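Local coordinates for SsRai1 (Scheffersomyces stipitis, PDB 5BTO), which removes NAD caps from the 5' ends of RNA and hydrolyses m7G-capped and triphosphate ends with a divalent metal cation, and binds and stimulates the exoribonuclease RAT1, at residues E28-A33 and T92-Y97; E105-D110 and D140-I145; D133-A138 and S382-G387; S219-G224 and F284-R289; E345-E350 and F371-L376. All coordinates share one frame; numbering follows the deposited sequence.

Interaction 1: residues E28-A33 and T92-Y97; sequences EIFAFA and TALTKY
F30 on strand 27-34 pushes its ring into the flank of helix 87-101, where A93, L94 and Y97 receive it. Its CG is placed between the backbone N and the carbonyl carbon (chi1 60°), which throws the ring forward off the strand. Both ends of the ring touch: F30 CE2 lies 3.5 Å from A93 CB, and F30 CZ reaches L94 CA at 3.6 Å. Over one face of the same ring sits the carbonyl oxygen of A93. At the near side, F30 CD1 packs 3.5 Å from Y97 CB.

The Y97 ring swings away from its own backbone N, with chi1 169°, and presents one face to I29. The rings of F30 and Y97 are nearly parallel, 26° apart, but displaced until little of one lies over the other. I29 fills in instead, with a CH-pi contact in which its CD1 stands 4.1 Å from the centroid of the Y97 ring, over the face. I29 and F30 can both serve this helix because they form a classic beta bulge opposite V220, and both CB atoms point toward the helix. Further along, F32 adopts the same first torsion as F30, and its CD1 meets A93 CB at 3.6 Å; its side chain is also close to the substrate-binding Y114.

The contact is thus almost wholly apolar, helix 87-101 packed on strand 27-34 of the large mixed sheet in this RAI1-like PD-(D/E)XK nuclease. The small A93 gives two phenylalanines room at one methyl, and the fit rests on shape and apolar packing rather than polar pairing.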
# COMPACT_ATOMS: atom_id res chain seq x y z
N GLU A 28 21.82 -19.72 14.48
CA GLU A 28 22.36 -19.01 15.63
C GLU A 28 23.85 -18.74 15.43
O GLU A 28 24.61 -19.64 15.01
CB GLU A 28 22.18 -19.81 16.92
CG GLU A 28 22.71 -19.07 18.15
CD GLU A 28 22.49 -19.83 19.45
OE1 GLU A 28 21.34 -19.91 19.93
OE2 GLU A 28 23.49 -20.33 20.00
N ILE A 29 24.27 -17.52 15.75
CA ILE A 29 25.71 -17.21 15.70
C ILE A 29 26.31 -16.90 17.07
O ILE A 29 27.51 -17.09 17.28
CB ILE A 29 26.06 -16.10 14.68
CG1 ILE A 29 25.16 -14.88 14.86
CG2 ILE A 29 25.95 -16.64 13.26
CD1 ILE A 29 25.73 -13.60 14.23
N PHE A 30 25.49 -16.42 18.01
CA PHE A 30 25.94 -16.25 19.39
C PHE A 30 24.75 -16.14 20.33
O PHE A 30 23.61 -16.04 19.88
CB PHE A 30 26.91 -15.06 19.56
CG PHE A 30 26.34 -13.71 19.17
CD1 PHE A 30 26.46 -13.24 17.86
CD2 PHE A 30 25.75 -12.87 20.12
CE1 PHE A 30 25.96 -11.98 17.50
CE2 PHE A 30 25.24 -11.60 19.75
CZ PHE A 30 25.37 -11.17 18.45
N ALA A 31 25.00 -16.17 21.63
CA ALA A 31 23.94 -16.00 22.61
C ALA A 31 24.44 -15.15 23.75
O ALA A 31 25.64 -14.95 23.91
CB ALA A 31 23.46 -17.38 23.12
N PHE A 32 23.51 -14.59 24.52
CA PHE A 32 23.85 -13.97 25.79
C PHE A 32 22.70 -14.17 26.76
O PHE A 32 21.66 -14.69 26.39
CB PHE A 32 24.27 -12.49 25.62
CG PHE A 32 23.18 -11.56 25.13
CD1 PHE A 32 22.90 -11.46 23.77
CD2 PHE A 32 22.48 -10.75 26.01
CE1 PHE A 32 21.92 -10.58 23.31
CE2 PHE A 32 21.50 -9.86 25.56
CZ PHE A 32 21.22 -9.78 24.21
N ALA A 33 22.91 -13.81 28.03
CA ALA A 33 21.86 -14.03 29.01
C ALA A 33 21.78 -12.91 30.03
O ALA A 33 22.71 -12.13 30.19
CB ALA A 33 22.07 -15.39 29.72
N THR A 92 26.91 -5.12 22.84
CA THR A 92 28.02 -5.67 23.61
C THR A 92 28.30 -7.11 23.17
O THR A 92 29.45 -7.49 22.92
CB THR A 92 27.75 -5.61 25.12
OG1 THR A 92 27.56 -4.25 25.53
CG2 THR A 92 28.92 -6.22 25.91
N ALA A 93 27.25 -7.90 23.03
CA ALA A 93 27.40 -9.29 22.60
C ALA A 93 27.90 -9.37 21.16
O ALA A 93 28.71 -10.22 20.83
CB ALA A 93 26.08 -10.04 22.76
N LEU A 94 27.40 -8.49 20.30
CA LEU A 94 27.78 -8.50 18.89
C LEU A 94 29.26 -8.14 18.71
O LEU A 94 29.97 -8.72 17.90
CB LEU A 94 26.91 -7.52 18.08
CG LEU A 94 27.27 -7.35 16.61
CD1 LEU A 94 27.16 -8.66 15.84
CD2 LEU A 94 26.37 -6.28 15.99
N THR A 95 29.71 -7.17 19.50
CA THR A 95 31.11 -6.76 19.45
C THR A 95 32.01 -7.95 19.78
O THR A 95 33.00 -8.21 19.10
CB THR A 95 31.38 -5.60 20.41
OG1 THR A 95 30.63 -4.45 19.99
CG2 THR A 95 32.87 -5.24 20.41
N LYS A 96 31.64 -8.67 20.82
CA LYS A 96 32.43 -9.83 21.25
C LYS A 96 32.46 -10.88 20.14
O LYS A 96 33.50 -11.46 19.85
CB LYS A 96 31.83 -10.40 22.53
CG LYS A 96 32.59 -11.59 23.13
CD LYS A 96 31.90 -12.02 24.41
CE LYS A 96 32.62 -13.20 25.07
NZ LYS A 96 34.03 -12.86 25.40
N TYR A 97 31.31 -11.12 19.53
CA TYR A 97 31.25 -12.05 18.41
C TYR A 97 32.15 -11.63 17.24
O TYR A 97 32.89 -12.45 16.68
CB TYR A 97 29.80 -12.26 17.94
CG TYR A 97 29.72 -13.01 16.64
CD1 TYR A 97 29.84 -14.39 16.61
CD2 TYR A 97 29.56 -12.33 15.43
CE1 TYR A 97 29.79 -15.08 15.43
CE2 TYR A 97 29.51 -13.03 14.23
CZ TYR A 97 29.63 -14.40 14.24
OH TYR A 97 29.59 -15.12 13.07

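Interaction 2: residues E105-D110 and D140-I145; sequences EKVNVD and DGQLFI
K106 reaches across to the tight turn between strands 132-139 and 142-147, a beta hairpin of the large mixed sheet, and its NZ donates to D140 O at 2.8 Å. The ammonium stands above that carbonyl's plane, 44° out of it. The lysine holds the D140 carboxylate, whose main partner is R398, less directly: OD1 forms only a long salt bridge with K106 NZ, at 3.7 Å, and a water fills in by accepting from the lysine and donating to D140 OD1. The lysine chain runs extended beyond CG to make the span.

Q142 works from the hairpin side. Its amide NE2 is turned to two carbonyls of the 105-110 loop, bonding V109 O, which lies 30° out of the amide plane, at 3.2 Å and, weakly, V107 O at 2.8 Å. The inverse gamma turn centred on N108 is consistent with both oxygens facing one nitrogen.

In the second shell, R398 ties the hairpin's polar ends together: its NH1 pairs with D140 OD2 and also bonds Q142 OE1, which fixes which end of the glutamine amide faces the loop. R353 similarly joins G141 O to D110 OD1, while D110 OD2 takes the backbone N of K229. Thus anchored, D110 leads the loop into strand 111-114, parallel to 142-147. That pairing begins with L143 N donating to D110 O at 2.7 Å, nearly straight at 178°.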
# COMPACT_ATOMS: atom_id res chain seq x y z
N GLU A 105 35.80 -8.76 11.65
CA GLU A 105 35.00 -8.04 10.67
C GLU A 105 33.55 -7.91 11.17
O GLU A 105 33.09 -8.70 12.00
CB GLU A 105 35.03 -8.73 9.31
CG GLU A 105 36.43 -9.02 8.75
CD GLU A 105 37.14 -7.80 8.17
OE1 GLU A 105 36.50 -6.74 8.01
OE2 GLU A 105 38.35 -7.90 7.87
N LYS A 106 32.85 -6.90 10.67
CA LYS A 106 31.46 -6.69 11.06
C LYS A 106 30.59 -7.83 10.54
O LYS A 106 30.88 -8.40 9.48
CB LYS A 106 30.94 -5.34 10.56
CG LYS A 106 30.70 -5.27 9.05
CD LYS A 106 30.28 -3.86 8.61
CE LYS A 106 30.05 -3.80 7.11
NZ LYS A 106 29.80 -2.40 6.64
N VAL A 107 29.54 -8.17 11.28
CA VAL A 107 28.62 -9.22 10.86
C VAL A 107 28.00 -8.85 9.52
O VAL A 107 27.69 -7.68 9.26
CB VAL A 107 27.52 -9.47 11.93
CG1 VAL A 107 26.69 -8.21 12.14
CG2 VAL A 107 26.63 -10.64 11.55
N ASN A 108 27.82 -9.85 8.67
CA ASN A 108 27.36 -9.63 7.30
C ASN A 108 25.84 -9.61 7.19
O ASN A 108 25.25 -10.55 6.66
CB ASN A 108 27.94 -10.68 6.37
CG ASN A 108 27.57 -10.44 4.92
OD1 ASN A 108 27.53 -9.30 4.46
ND2 ASN A 108 27.28 -11.52 4.20
N VAL A 109 25.23 -8.54 7.68
CA VAL A 109 23.78 -8.34 7.56
C VAL A 109 23.45 -6.89 7.23
O VAL A 109 24.31 -6.01 7.33
CB VAL A 109 23.02 -8.72 8.86
CG1 VAL A 109 23.27 -10.18 9.21
CG2 VAL A 109 23.41 -7.80 10.01
N ASP A 110 22.20 -6.67 6.83
CA ASP A 110 21.71 -5.33 6.51
C ASP A 110 21.03 -4.68 7.70
O ASP A 110 21.04 -3.46 7.84
CB ASP A 110 20.71 -5.41 5.36
CG ASP A 110 21.32 -5.99 4.10
OD1 ASP A 110 22.26 -5.37 3.57
OD2 ASP A 110 20.85 -7.05 3.63
N ASP A 140 27.62 2.36 9.72
CA ASP A 140 28.52 1.37 9.14
C ASP A 140 27.82 0.49 8.10
O ASP A 140 28.04 -0.72 8.05
CB ASP A 140 29.14 0.51 10.25
CG ASP A 140 30.49 -0.07 9.87
OD1 ASP A 140 31.07 0.32 8.83
OD2 ASP A 140 30.99 -0.92 10.63
N GLY A 141 26.98 1.10 7.27
CA GLY A 141 26.34 0.39 6.18
C GLY A 141 25.22 -0.56 6.61
O GLY A 141 24.80 -1.40 5.83
N GLN A 142 24.74 -0.39 7.83
CA GLN A 142 23.74 -1.29 8.40
C GLN A 142 22.63 -0.50 9.08
O GLN A 142 22.85 0.62 9.54
CB GLN A 142 24.40 -2.25 9.40
CG GLN A 142 25.51 -3.06 8.80
CD GLN A 142 26.22 -3.94 9.81
OE1 GLN A 142 26.48 -3.54 10.95
NE2 GLN A 142 26.54 -5.17 9.40
N LEU A 143 21.42 -1.07 9.14
CA LEU A 143 20.33 -0.43 9.87
C LEU A 143 20.16 -1.05 11.25
O LEU A 143 20.10 -2.27 11.39
CB LEU A 143 19.00 -0.54 9.11
CG LEU A 143 18.91 0.13 7.75
CD1 LEU A 143 17.44 0.11 7.26
CD2 LEU A 143 19.45 1.56 7.80
N PHE A 144 20.10 -0.21 12.27
CA PHE A 144 19.86 -0.65 13.64
C PHE A 144 18.46 -0.22 14.04
O PHE A 144 18.09 0.95 13.86
CB PHE A 144 20.92 -0.05 14.58
CG PHE A 144 22.32 -0.49 14.27
CD1 PHE A 144 23.02 0.05 13.20
CD2 PHE A 144 22.94 -1.46 15.05
CE1 PHE A 144 24.31 -0.36 12.91
CE2 PHE A 144 24.23 -1.87 14.76
CZ PHE A 144 24.92 -1.33 13.69
N ILE A 145 17.67 -1.16 14.54
CA ILE A 145 16.26 -0.89 14.83
C ILE A 145 15.92 -1.26 16.27
O ILE A 145 16.17 -2.41 16.68
CB ILE A 145 15.33 -1.67 13.88
CG1 ILE A 145 15.67 -1.34 12.42
CG2 ILE A 145 13.84 -1.37 14.19
CD1 ILE A 145 14.79 -2.04 11.39
O HOH W 1 32.44 -1.50 6.74

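Interaction 3: residues D133-A138 and S382-G387; sequences DLNVLA and SRLRNG
The carbonyl oxygen of A138 is gripped by both terminal nitrogens of R385, which joins helix 378-388 to strand 132-139 in the large mixed sheet of the RAI1-like PD-(D/E)XK nuclease fold. R385 NH2 is 2.7 Å from A138 O, and R385 NH1 is 2.9 Å from it. The oxygen lies in the guanidinium plane, so the arginine meets it end-on with two N-H groups converging on one acceptor. The chain is extended from CG to NE, which carries the group from the helix to the end of the strand segment.

Other bonds hold the guanidinium's rotation. R385 NE goes to N381 OD1 one turn back, and NH2 has a second acceptor in K358 O. L137 lies over one face of the group, its CD1 3.9 Å from R385 CZ, and the two side chains run antiparallel alongside.

Beside this polar grip the helix is seated on leucine. L137 CD2 packs 3.8 Å from L384 CB; its first torsion, 63°, sets CG between the backbone N and the carbonyl carbon and brings the isobutyl end up to the helix. L384 then lies across N135. The asparagine amide is buried but provided for, since its ND2 bonds D148 OD1 and its OD1 receives R361 NH2. The two methyls of L384 share the asparagine between them: CD1 is 4.0 Å from N135 CB, while CD2 comes within 3.5 Å of N135 ND2.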
# COMPACT_ATOMS: atom_id res chain seq x y z
N ASP A 133 6.00 1.73 17.23
CA ASP A 133 6.94 2.84 17.08
C ASP A 133 8.37 2.33 17.18
O ASP A 133 8.77 1.78 18.21
CB ASP A 133 6.68 3.93 18.12
CG ASP A 133 5.41 4.70 17.83
OD1 ASP A 133 5.44 5.62 16.98
OD2 ASP A 133 4.37 4.39 18.45
N LEU A 134 9.13 2.49 16.10
CA LEU A 134 10.50 2.00 16.06
C LEU A 134 11.46 3.10 15.64
O LEU A 134 11.14 3.91 14.78
CB LEU A 134 10.63 0.84 15.08
CG LEU A 134 9.67 -0.34 15.26
CD1 LEU A 134 9.77 -1.27 14.06
CD2 LEU A 134 9.98 -1.08 16.56
N ASN A 135 12.63 3.12 16.27
CA ASN A 135 13.70 4.01 15.84
C ASN A 135 14.62 3.23 14.92
O ASN A 135 14.92 2.07 15.17
CB ASN A 135 14.50 4.52 17.04
CG ASN A 135 13.71 5.45 17.92
OD1 ASN A 135 12.83 6.17 17.44
ND2 ASN A 135 14.02 5.46 19.21
N VAL A 136 15.05 3.87 13.83
CA VAL A 136 15.91 3.21 12.86
C VAL A 136 17.04 4.14 12.50
O VAL A 136 16.83 5.33 12.26
CB VAL A 136 15.15 2.87 11.56
CG1 VAL A 136 16.06 2.10 10.62
CG2 VAL A 136 13.88 2.09 11.87
N LEU A 137 18.26 3.63 12.45
CA LEU A 137 19.33 4.49 11.95
C LEU A 137 20.40 3.71 11.23
O LEU A 137 20.64 2.52 11.52
CB LEU A 137 19.92 5.33 13.07
CG LEU A 137 20.59 4.55 14.19
CD1 LEU A 137 22.03 4.24 13.80
CD2 LEU A 137 20.54 5.34 15.47
N ALA A 138 21.02 4.38 10.27
CA ALA A 138 22.07 3.79 9.47
C ALA A 138 23.42 4.06 10.11
O ALA A 138 23.72 5.19 10.50
CB ALA A 138 22.05 4.35 8.05
N SER A 382 21.19 12.51 17.61
CA SER A 382 22.32 12.56 18.54
C SER A 382 22.07 11.68 19.76
O SER A 382 22.93 10.88 20.15
CB SER A 382 22.58 14.00 18.97
OG SER A 382 23.63 14.06 19.91
N ARG A 383 20.90 11.82 20.37
CA ARG A 383 20.54 10.97 21.51
C ARG A 383 20.69 9.47 21.19
O ARG A 383 21.22 8.70 21.99
CB ARG A 383 19.12 11.28 21.98
CG ARG A 383 18.58 10.28 23.01
CD ARG A 383 17.19 10.65 23.52
NE ARG A 383 16.18 10.68 22.46
CZ ARG A 383 15.46 9.63 22.07
NH1 ARG A 383 15.64 8.45 22.65
NH2 ARG A 383 14.56 9.75 21.11
N LEU A 384 20.22 9.05 20.02
CA LEU A 384 20.29 7.63 19.65
C LEU A 384 21.71 7.17 19.34
O LEU A 384 22.12 6.09 19.77
CB LEU A 384 19.37 7.34 18.46
CG LEU A 384 17.88 7.62 18.70
CD1 LEU A 384 17.07 7.56 17.41
CD2 LEU A 384 17.30 6.66 19.74
N ARG A 385 22.47 7.98 18.61
CA ARG A 385 23.81 7.60 18.19
C ARG A 385 24.82 7.71 19.31
O ARG A 385 25.91 7.12 19.24
CB ARG A 385 24.27 8.45 16.99
CG ARG A 385 23.54 8.11 15.72
CD ARG A 385 23.97 8.98 14.55
NE ARG A 385 23.16 8.65 13.38
CZ ARG A 385 23.44 7.68 12.53
NH1 ARG A 385 24.54 6.95 12.70
NH2 ARG A 385 22.62 7.44 11.51
N ASN A 386 24.47 8.45 20.36
CA ASN A 386 25.40 8.73 21.44
C ASN A 386 24.96 8.20 22.80
O ASN A 386 25.13 8.87 23.82
CB ASN A 386 25.70 10.23 21.49
CG ASN A 386 26.46 10.71 20.27
OD1 ASN A 386 27.53 10.19 19.94
ND2 ASN A 386 25.92 11.71 19.59
N GLY A 387 24.41 6.99 22.82
CA GLY A 387 24.05 6.36 24.08
C GLY A 387 22.86 5.42 24.07
O GLY A 387 22.97 4.28 24.51

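Interaction 4: residues S219-G224 and F284-R289; sequences SVIKTG and FLMGIR
A Schellman motif closes helix 266-286, with G287 at positive phi, and this helix end packs on strand 216-225 of the large mixed sheet. I221 and M286 carry most of the contact. The isoleucine's CG1 sits between the backbone N and the carbonyl carbon (chi1 65°), directing CD1 at the last helical turn, where I221 CD1 lies 3.5 Å from L285 O and 3.7 Å from M286 O. M286 bends at chi2 and chi3 and folds back across I221. Its SD stands 3.9 Å from I221 CD1, and its CE meets I221 CG2 at the same distance.

Replaced by alanine, this isoleucine would lose CG1, CG2 and CD1, which would probably leave the methionine's thioether less confined on this side. That matters locally because the M286 side chain also touches R115, a substrate-binding residue, and lies near Q282, another.

S219 borders the methyl end; its OG is engaged by E28 OE1 on the adjacent strand. At the far end of the contact a water bridges T223 to the helix, 2.7 Å from T223 OG1 and donating to L285 O. Back at the methionine, CE ends 3.4 Å from S219 O.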
# COMPACT_ATOMS: atom_id res chain seq x y z
N SER A 219 19.03 -15.89 22.24
CA SER A 219 19.70 -16.40 21.05
C SER A 219 19.78 -15.29 20.00
O SER A 219 18.82 -14.56 19.78
CB SER A 219 18.94 -17.61 20.49
OG SER A 219 19.46 -18.02 19.24
N VAL A 220 20.93 -15.16 19.36
CA VAL A 220 21.07 -14.19 18.28
C VAL A 220 21.39 -14.93 16.99
O VAL A 220 22.37 -15.68 16.91
CB VAL A 220 22.16 -13.14 18.57
CG1 VAL A 220 22.09 -12.02 17.53
CG2 VAL A 220 21.97 -12.58 19.97
N ILE A 221 20.55 -14.70 15.98
CA ILE A 221 20.58 -15.49 14.77
C ILE A 221 20.81 -14.63 13.55
O ILE A 221 20.54 -13.43 13.57
CB ILE A 221 19.23 -16.25 14.57
CG1 ILE A 221 18.08 -15.27 14.33
CG2 ILE A 221 18.93 -17.13 15.78
CD1 ILE A 221 16.83 -15.93 13.78
N LYS A 222 21.35 -15.25 12.50
CA LYS A 222 21.38 -14.63 11.18
C LYS A 222 20.25 -15.24 10.38
O LYS A 222 20.03 -16.45 10.40
CB LYS A 222 22.72 -14.88 10.49
CG LYS A 222 23.82 -13.92 10.88
CD LYS A 222 25.10 -14.23 10.12
CE LYS A 222 24.84 -14.47 8.64
NZ LYS A 222 24.54 -13.22 7.87
N THR A 223 19.49 -14.38 9.70
CA THR A 223 18.40 -14.86 8.89
C THR A 223 18.17 -13.86 7.77
O THR A 223 19.04 -13.03 7.49
CB THR A 223 17.13 -15.09 9.74
OG1 THR A 223 16.11 -15.70 8.94
CG2 THR A 223 16.64 -13.77 10.33
N GLY A 224 17.03 -13.92 7.13
CA GLY A 224 16.76 -13.00 6.04
C GLY A 224 15.33 -13.05 5.62
O GLY A 224 14.57 -13.93 6.03
N PHE A 284 8.55 -18.56 13.99
CA PHE A 284 8.93 -18.61 12.58
C PHE A 284 10.13 -17.70 12.31
O PHE A 284 11.08 -18.09 11.62
CB PHE A 284 7.74 -18.19 11.71
CG PHE A 284 8.06 -18.15 10.25
CD1 PHE A 284 8.08 -19.32 9.51
CD2 PHE A 284 8.33 -16.95 9.62
CE1 PHE A 284 8.37 -19.28 8.16
CE2 PHE A 284 8.62 -16.91 8.27
CZ PHE A 284 8.64 -18.07 7.54
N LEU A 285 10.07 -16.48 12.83
CA LEU A 285 11.16 -15.52 12.64
C LEU A 285 12.46 -16.00 13.26
O LEU A 285 13.54 -15.74 12.72
CB LEU A 285 10.80 -14.15 13.21
CG LEU A 285 9.71 -13.38 12.46
CD1 LEU A 285 9.33 -12.12 13.23
CD2 LEU A 285 10.22 -13.03 11.07
N MET A 286 12.37 -16.69 14.40
CA MET A 286 13.56 -17.13 15.11
C MET A 286 14.05 -18.51 14.68
O MET A 286 15.12 -18.94 15.13
CB MET A 286 13.33 -17.16 16.62
CG MET A 286 13.46 -15.81 17.32
SD MET A 286 15.07 -15.01 17.16
CE MET A 286 16.15 -15.97 18.22
N GLY A 287 13.28 -19.22 13.86
CA GLY A 287 13.62 -20.58 13.49
C GLY A 287 13.41 -21.59 14.61
O GLY A 287 14.06 -22.64 14.63
N ILE A 288 12.52 -21.28 15.55
CA ILE A 288 12.16 -22.21 16.61
C ILE A 288 11.08 -23.14 16.07
O ILE A 288 10.06 -22.68 15.56
CB ILE A 288 11.61 -21.49 17.86
CG1 ILE A 288 12.61 -20.45 18.41
CG2 ILE A 288 11.17 -22.49 18.95
CD1 ILE A 288 13.93 -20.99 18.77
N ARG A 289 11.29 -24.45 16.19
CA ARG A 289 10.48 -25.44 15.47
C ARG A 289 9.40 -26.09 16.33
O ARG A 289 8.53 -26.79 15.81
CB ARG A 289 11.37 -26.54 14.88
CG ARG A 289 12.41 -26.01 13.90
CD ARG A 289 13.24 -27.14 13.30
NE ARG A 289 14.33 -26.65 12.45
CZ ARG A 289 15.12 -27.42 11.72
NH1 ARG A 289 14.95 -28.74 11.72
NH2 ARG A 289 16.09 -26.89 10.98
O HOH W 2 13.67 -15.83 9.97

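Interaction 5: residues E345-E350 and F371-L376; sequences EWLLQE and FTLREL
W346 of helix 333-350 brings CH2 and CZ3 of its indole up to L373 on strand 370-375, and this is where the packing is closest. W346 CH2 comes 3.5 Å from L373 CB, with CZ3 next to it at 3.8 Å from the same carbon. The indole is carried there by a first torsion of -172°, which turns CG away from the backbone N. F371 joins more distantly: W346 CZ3 meets its ring at the edge, 4.1 Å from F371 CE1. One turn of helix on, E350 CB supports the other end of the leucine, 3.6 Å from L373 CD2, and E350 CG lies over one face of the indole.

The remaining parts are looser. L347 CD2 stands 4.2 Å from L373 CD1, and the E350 carboxylate leads away from the strand, its chain bent at chi2, to a salt bridge between OE1 and K10 NZ. A valine in the tryptophan's place would probably open a gap beside L373 and F371 and strip E350 CG of the flat surface beneath it.

The helix lies over strand 370-375 of the large mixed sheet, their short segments 24° apart in direction. Strand 359-365 adds V362 to the site, touching L347, F371 and L373, while L12 of the outermost strand 9-12 packs on W346. K45 of the second subunit also packs on W346, so this corner of the sheet lies beside the other copy.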
# COMPACT_ATOMS: atom_id res chain seq x y z
N GLU A 345 11.63 -4.57 2.77
CA GLU A 345 12.13 -4.05 1.49
C GLU A 345 12.01 -2.52 1.39
O GLU A 345 12.92 -1.84 0.93
CB GLU A 345 11.39 -4.71 0.33
CG GLU A 345 11.87 -4.28 -1.05
CD GLU A 345 10.95 -4.78 -2.15
OE1 GLU A 345 9.76 -4.40 -2.15
OE2 GLU A 345 11.40 -5.57 -3.01
N TRP A 346 10.86 -2.00 1.83
CA TRP A 346 10.61 -0.57 1.79
C TRP A 346 11.61 0.19 2.68
O TRP A 346 12.18 1.20 2.25
CB TRP A 346 9.17 -0.30 2.25
CG TRP A 346 8.68 1.11 2.09
CD1 TRP A 346 8.48 1.79 0.92
CD2 TRP A 346 8.27 1.99 3.15
NE1 TRP A 346 7.98 3.04 1.19
CE2 TRP A 346 7.84 3.19 2.54
CE3 TRP A 346 8.23 1.88 4.54
CZ2 TRP A 346 7.37 4.28 3.29
CZ3 TRP A 346 7.76 2.95 5.28
CH2 TRP A 346 7.34 4.15 4.65
N LEU A 347 11.83 -0.29 3.90
CA LEU A 347 12.76 0.40 4.79
C LEU A 347 14.14 0.46 4.17
O LEU A 347 14.80 1.50 4.22
CB LEU A 347 12.83 -0.26 6.16
CG LEU A 347 11.54 -0.18 6.97
CD1 LEU A 347 11.70 -0.93 8.28
CD2 LEU A 347 11.15 1.28 7.23
N LEU A 348 14.59 -0.66 3.60
CA LEU A 348 15.92 -0.68 2.99
C LEU A 348 16.02 0.22 1.75
O LEU A 348 17.08 0.76 1.47
CB LEU A 348 16.36 -2.12 2.69
CG LEU A 348 16.70 -2.92 3.95
CD1 LEU A 348 16.93 -4.39 3.63
CD2 LEU A 348 17.91 -2.33 4.66
N GLN A 349 14.91 0.37 1.03
CA GLN A 349 14.86 1.24 -0.15
C GLN A 349 14.82 2.72 0.21
O GLN A 349 15.40 3.56 -0.50
CB GLN A 349 13.65 0.91 -1.02
CG GLN A 349 13.78 -0.34 -1.87
CD GLN A 349 12.56 -0.58 -2.74
OE1 GLN A 349 11.69 0.28 -2.85
NE2 GLN A 349 12.50 -1.76 -3.37
N GLU A 350 14.16 3.05 1.31
CA GLU A 350 13.86 4.45 1.64
C GLU A 350 14.85 5.12 2.61
O GLU A 350 14.90 6.35 2.69
CB GLU A 350 12.43 4.58 2.18
CG GLU A 350 11.37 4.16 1.18
CD GLU A 350 11.40 4.99 -0.08
OE1 GLU A 350 11.77 6.18 -0.01
OE2 GLU A 350 11.08 4.45 -1.16
N PHE A 371 0.87 3.80 8.16
CA PHE A 371 2.21 3.30 8.44
C PHE A 371 3.18 4.28 7.81
O PHE A 371 3.17 4.48 6.59
CB PHE A 371 2.38 1.92 7.82
CG PHE A 371 3.60 1.17 8.31
CD1 PHE A 371 4.84 1.39 7.72
CD2 PHE A 371 3.50 0.25 9.34
CE1 PHE A 371 5.96 0.70 8.15
CE2 PHE A 371 4.62 -0.43 9.78
CZ PHE A 371 5.86 -0.21 9.19
N THR A 372 4.02 4.91 8.62
CA THR A 372 4.85 6.00 8.12
C THR A 372 6.31 5.87 8.52
O THR A 372 6.66 5.19 9.50
CB THR A 372 4.36 7.37 8.63
OG1 THR A 372 4.37 7.39 10.06
CG2 THR A 372 2.94 7.66 8.11
N LEU A 373 7.16 6.54 7.73
CA LEU A 373 8.58 6.65 7.99
C LEU A 373 8.89 8.15 8.03
O LEU A 373 8.64 8.85 7.06
CB LEU A 373 9.36 6.00 6.86
CG LEU A 373 10.89 6.12 6.84
CD1 LEU A 373 11.53 5.43 8.04
CD2 LEU A 373 11.44 5.56 5.53
N ARG A 374 9.43 8.61 9.15
CA ARG A 374 9.69 10.03 9.35
C ARG A 374 11.15 10.26 9.76
O ARG A 374 11.69 9.53 10.58
CB ARG A 374 8.74 10.56 10.43
CG ARG A 374 9.10 11.91 10.99
CD ARG A 374 7.97 12.42 11.86
NE ARG A 374 7.85 11.69 13.12
CZ ARG A 374 8.48 12.05 14.24
NH1 ARG A 374 9.28 13.11 14.24
NH2 ARG A 374 8.31 11.35 15.36
N GLU A 375 11.77 11.29 9.17
CA GLU A 375 13.13 11.67 9.55
C GLU A 375 13.08 12.45 10.86
O GLU A 375 12.34 13.42 10.99
CB GLU A 375 13.76 12.54 8.45
CG GLU A 375 15.19 12.98 8.75
CD GLU A 375 15.79 13.82 7.64
OE1 GLU A 375 15.31 13.75 6.48
OE2 GLU A 375 16.75 14.57 7.92
N LEU A 376 13.88 12.02 11.84
CA LEU A 376 13.95 12.70 13.13
C LEU A 376 14.86 13.92 13.02
O LEU A 376 15.67 14.01 12.09
CB LEU A 376 14.47 11.74 14.22
CG LEU A 376 13.54 10.55 14.51
CD1 LEU A 376 14.21 9.47 15.37
CD2 LEU A 376 12.24 11.04 15.16

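How the interactions relate
All five contacts reach the large mixed sheet. Interactions 1 and 4 are on neighbouring strands, 27-34 and 216-225, where F30 O lies 2.9 Å from V220 N; they are the ones near the substrate site, with F32 about 4 Å from Y114 and M286 about 3 Å from R115, side chain to side chain. Interactions 2 and 3 share the hairpin 132-147, where F144 N lies 2.9 Å from L137 O. Interaction 2 also touches interaction 1, through L94 and V107, and interaction 5, through L143 and L348. Interaction 5 is nested within the loop closed by interaction 3, and their centres are 14 Å apart. Interactions 1 and 5 are the farthest separated, with centres 28 Å apart.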